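PDB 3NHI: D7 protein, which is a mosquito salivary protein that binds and sequesters cysteinyl leukotrienes and thromboxane A2 analogues, modulating blood feeding on vertebrate hosts. Local coordinates for residues G175-K179 with F254-D259. Sequence-based numbering, arbitrary orientation.
With SO4 (sulfate ion), chain D.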
ATOM      1  N   GLY A 175     -20.756  -7.959 -12.287  1.00 16.90           N
ATOM      2  CA  GLY A 175     -20.034  -6.713 -12.015  1.00 14.54           C
ATOM      3  C   GLY A 175     -20.376  -6.271 -10.602  1.00 12.53           C
ATOM      4  O   GLY A 175     -21.496  -6.475 -10.134  1.00 12.81           O
ATOM      5  N   ARG A 176     -19.410  -5.669  -9.913  1.00 10.71           N
ATOM      6  CA  ARG A 176     -19.635  -5.179  -8.557  1.00 10.04           C
ATOM      7  C   ARG A 176     -20.634  -4.031  -8.543  1.00 10.25           C
ATOM      8  O   ARG A 176     -20.565  -3.126  -9.364  1.00 11.22           O
ATOM      9  CB  ARG A 176     -18.309  -4.730  -7.941  1.00  9.02           C
ATOM     10  CG  ARG A 176     -18.423  -4.166  -6.533  1.00  7.90           C
ATOM     11  CD  ARG A 176     -17.053  -3.898  -5.925  1.00  7.25           C
ATOM     12  NE  ARG A 176     -16.269  -2.885  -6.640  1.00  6.86           N
ATOM     13  CZ  ARG A 176     -16.417  -1.571  -6.487  1.00  6.23           C
ATOM     14  NH1 ARG A 176     -17.346  -1.085  -5.662  1.00  8.07           N
ATOM     15  NH2 ARG A 176     -15.648  -0.735  -7.175  1.00  6.92           N
ATOM     16  N   ARG A 177     -21.563  -4.073  -7.597  1.00 10.95           N
ATOM     17  CA  ARG A 177     -22.476  -2.955  -7.393  1.00 11.35           C
ATOM     18  C   ARG A 177     -22.540  -2.623  -5.900  1.00 10.48           C
ATOM     19  O   ARG A 177     -21.847  -3.243  -5.082  1.00 10.03           O
ATOM     20  CB  ARG A 177     -23.860  -3.248  -8.003  1.00 12.49           C
ATOM     21  CG  ARG A 177     -23.830  -3.410  -9.525  1.00 15.69           C
ATOM     22  CD  ARG A 177     -25.196  -3.376 -10.163  1.00 21.07           C
ATOM     23  NE  ARG A 177     -25.775  -2.032 -10.181  1.00 23.46           N
ATOM     24  CZ  ARG A 177     -26.919  -1.721 -10.787  1.00 24.69           C
ATOM     25  NH1 ARG A 177     -27.615  -2.652 -11.434  1.00 26.44           N
ATOM     26  NH2 ARG A 177     -27.371  -0.476 -10.749  1.00 25.79           N
ATOM     27  N   TYR A 178     -23.368  -1.649  -5.550  1.00  9.78           N
ATOM     28  CA  TYR A 178     -23.419  -1.151  -4.181  1.00  9.24           C
ATOM     29  C   TYR A 178     -24.631  -1.657  -3.408  1.00  9.65           C
ATOM     30  O   TYR A 178     -25.014  -1.075  -2.391  1.00 10.20           O
ATOM     31  CB  TYR A 178     -23.292   0.380  -4.177  1.00  8.88           C
ATOM     32  CG  TYR A 178     -21.878   0.804  -4.490  1.00  7.91           C
ATOM     33  CD1 TYR A 178     -20.954   0.991  -3.472  1.00  7.44           C
ATOM     34  CD2 TYR A 178     -21.449   0.959  -5.810  1.00  6.75           C
ATOM     35  CE1 TYR A 178     -19.641   1.350  -3.750  1.00  6.81           C
ATOM     36  CE2 TYR A 178     -20.133   1.319  -6.101  1.00  6.90           C
ATOM     37  CZ  TYR A 178     -19.237   1.511  -5.061  1.00  6.20           C
ATOM     38  OH  TYR A 178     -17.927   1.863  -5.308  1.00  5.66           O
ATOM     39  N   LYS A 179     -25.199  -2.768  -3.870  1.00  9.62           N
ATOM     40  CA  LYS A 179     -26.343  -3.374  -3.193  1.00 10.13           C
ATOM     41  C   LYS A 179     -25.916  -3.855  -1.812  1.00  9.40           C
ATOM     42  O   LYS A 179     -24.928  -4.585  -1.673  1.00  9.85           O
ATOM     43  CB  LYS A 179     -26.879  -4.537  -4.013  1.00 10.57           C
ATOM     44  CG  LYS A 179     -28.106  -5.221  -3.415  1.00 11.95           C
ATOM     45  CD  LYS A 179     -28.473  -6.500  -4.166  1.00 15.32           C
ATOM     46  CE  LYS A 179     -28.953  -6.207  -5.581  1.00 17.79           C
ATOM     47  NZ  LYS A 179     -30.311  -5.600  -5.580  1.00 20.32           N
ATOM     48  N   PHE A 254     -18.793   8.754  -2.691  1.00  6.70           N
ATOM     49  CA  PHE A 254     -18.114   7.579  -2.172  1.00  5.76           C
ATOM     50  C   PHE A 254     -17.924   6.514  -3.257  1.00  5.88           C
ATOM     51  O   PHE A 254     -16.838   5.944  -3.375  1.00  5.43           O
ATOM     52  CB  PHE A 254     -18.821   6.972  -0.958  1.00  6.37           C
ATOM     53  CG  PHE A 254     -18.213   5.676  -0.530  1.00  5.73           C
ATOM     54  CD1 PHE A 254     -16.892   5.637  -0.101  1.00  5.32           C
ATOM     55  CD2 PHE A 254     -18.920   4.485  -0.607  1.00  5.86           C
ATOM     56  CE1 PHE A 254     -16.294   4.439   0.257  1.00  6.59           C
ATOM     57  CE2 PHE A 254     -18.314   3.278  -0.239  1.00  6.71           C
ATOM     58  CZ  PHE A 254     -17.004   3.263   0.190  1.00  6.71           C
ATOM     59  N   LYS A 255     -18.964   6.260  -4.048  1.00  5.77           N
ATOM     60  CA  LYS A 255     -18.856   5.279  -5.118  1.00  6.50           C
ATOM     61  C   LYS A 255     -17.718   5.672  -6.050  1.00  6.03           C
ATOM     62  O   LYS A 255     -16.906   4.842  -6.421  1.00  6.00           O
ATOM     63  CB  LYS A 255     -20.168   5.161  -5.895  1.00  7.30           C
ATOM     64  CG  LYS A 255     -21.317   4.595  -5.086  1.00  9.35           C
ATOM     65  CD  LYS A 255     -22.571   4.492  -5.939  1.00 13.00           C
ATOM     66  CE  LYS A 255     -23.732   3.964  -5.128  1.00 15.29           C
ATOM     67  NZ  LYS A 255     -24.965   3.888  -5.958  1.00 16.79           N
ATOM     68  N   ASN A 256     -17.638   6.958  -6.390  1.00  6.26           N
ATOM     69  CA  ASN A 256     -16.586   7.415  -7.299  1.00  6.10           C
ATOM     70  C   ASN A 256     -15.196   7.265  -6.677  1.00  6.01           C
ATOM     71  O   ASN A 256     -14.254   6.849  -7.353  1.00  6.26           O
ATOM     72  CB  ASN A 256     -16.849   8.858  -7.745  1.00  6.73           C
ATOM     73  CG  ASN A 256     -18.097   8.982  -8.603  1.00  7.51           C
ATOM     74  OD1 ASN A 256     -18.584   7.998  -9.158  1.00  8.94           O
ATOM     75  ND2 ASN A 256     -18.607  10.200  -8.726  1.00  9.31           N
ATOM     76  N   ALA A 257     -15.084   7.589  -5.391  1.00  5.58           N
ATOM     77  CA  ALA A 257     -13.814   7.481  -4.664  1.00  5.14           C
ATOM     78  C   ALA A 257     -13.364   6.030  -4.522  1.00  4.72           C
ATOM     79  O   ALA A 257     -12.196   5.711  -4.736  1.00  4.89           O
ATOM     80  CB  ALA A 257     -13.943   8.127  -3.295  1.00  5.18           C
ATOM     81  N   PHE A 258     -14.308   5.157  -4.189  1.00  5.15           N
ATOM     82  CA  PHE A 258     -14.033   3.738  -3.965  1.00  4.90           C
ATOM     83  C   PHE A 258     -13.718   3.042  -5.293  1.00  4.95           C
ATOM     84  O   PHE A 258     -12.813   2.193  -5.351  1.00  4.72           O
ATOM     85  CB  PHE A 258     -15.265   3.135  -3.298  1.00  4.60           C
ATOM     86  CG  PHE A 258     -15.050   1.840  -2.550  1.00  5.37           C
ATOM     87  CD1 PHE A 258     -14.138   1.715  -1.495  1.00  5.20           C
ATOM     88  CD2 PHE A 258     -15.879   0.771  -2.845  1.00  4.85           C
ATOM     89  CE1 PHE A 258     -14.036   0.503  -0.772  1.00  5.12           C
ATOM     90  CE2 PHE A 258     -15.792  -0.427  -2.145  1.00  5.23           C
ATOM     91  CZ  PHE A 258     -14.875  -0.566  -1.097  1.00  5.41           C
ATOM     92  N   ASP A 259     -14.433   3.409  -6.359  1.00  5.21           N
ATOM     93  CA  ASP A 259     -14.162   2.869  -7.693  1.00  5.21           C
ATOM     94  C   ASP A 259     -12.781   3.307  -8.177  1.00  4.97           C
ATOM     95  O   ASP A 259     -12.037   2.504  -8.747  1.00  4.75           O
ATOM     96  CB  ASP A 259     -15.213   3.330  -8.720  1.00  5.36           C
ATOM     97  CG  ASP A 259     -16.600   2.754  -8.477  1.00  6.86           C
ATOM     98  OD1 ASP A 259     -16.752   1.797  -7.690  1.00  6.55           O
ATOM     99  OD2 ASP A 259     -17.547   3.249  -9.129  1.00  7.89           O
TER
HETATM  100  S   SO4 D 299     -25.152   1.011  -7.793  1.00 40.78           S
HETATM  101  O1  SO4 D 299     -25.865   1.215  -6.536  1.00 41.39           O
HETATM  102  O2  SO4 D 299     -24.432  -0.254  -7.744  1.00 40.67           O
HETATM  103  O3  SO4 D 299     -24.205   2.103  -8.001  1.00 40.65           O
HETATM  104  O4  SO4 D 299     -26.114   0.985  -8.891  1.00 40.86           O
HETATM  105  O   HOH W   1     -18.449  -0.517  -9.275  1.00 30.58           O
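Tyr-178 lies along the aliphatic chain of Lys-255, the two side chains running in opposite directions, and its course explains most of the contact. Its CB packs against Lys-255 CE, 3.7 Å away. The ring that follows offers one face to the lysine: Lys-255 CG sits 3.5 Å from the ring centroid and 8° off the normal, a well-centred CH-pi contact. On the ring's rim, CE1 touches Phe-258 CD2 at 3.9 Å and, more loosely, Phe-254. At the tip, Tyr-178 OH donates to Asp-259 OD1 (2.7 Å), arriving from above the carboxylate plane, and accepts a nearly straight bond (172°) from Arg-176 NH1, lying in the guanidinium plane. Tyrosine suits this place because it joins a flat apolar face to a hydroxyl that can both give and receive.

Arg-176 closes the triangle: a bend at chi3 (63°) sets its guanidinium so that NH2 makes a salt bridge to Asp-259 OD1 at 2.8 Å, from the opposite face of the carboxylate. Arginine's separate N-H groups thus serve hydroxyl and carboxylate at once, and aspartate's anionic oxygen accepts both donors; Arg-176 NH2 also pairs with Glu-262. Lysine suits 255 because its long apolar chain covers the tyrosine face while the ammonium projects beyond. In this crystal Lys-255 NZ, Arg-177 and the Tyr-178 backbone N bind a sulfate, probably from the crystallisation liquor.

Within this all-helical, odorant-binding-protein-type architecture, the contact fastens the loop between helices 155-163 and 184-196 to helix 251-266, with Tyr-178 also touching helix 238-246 and Phe-258 reaching helix 184-196.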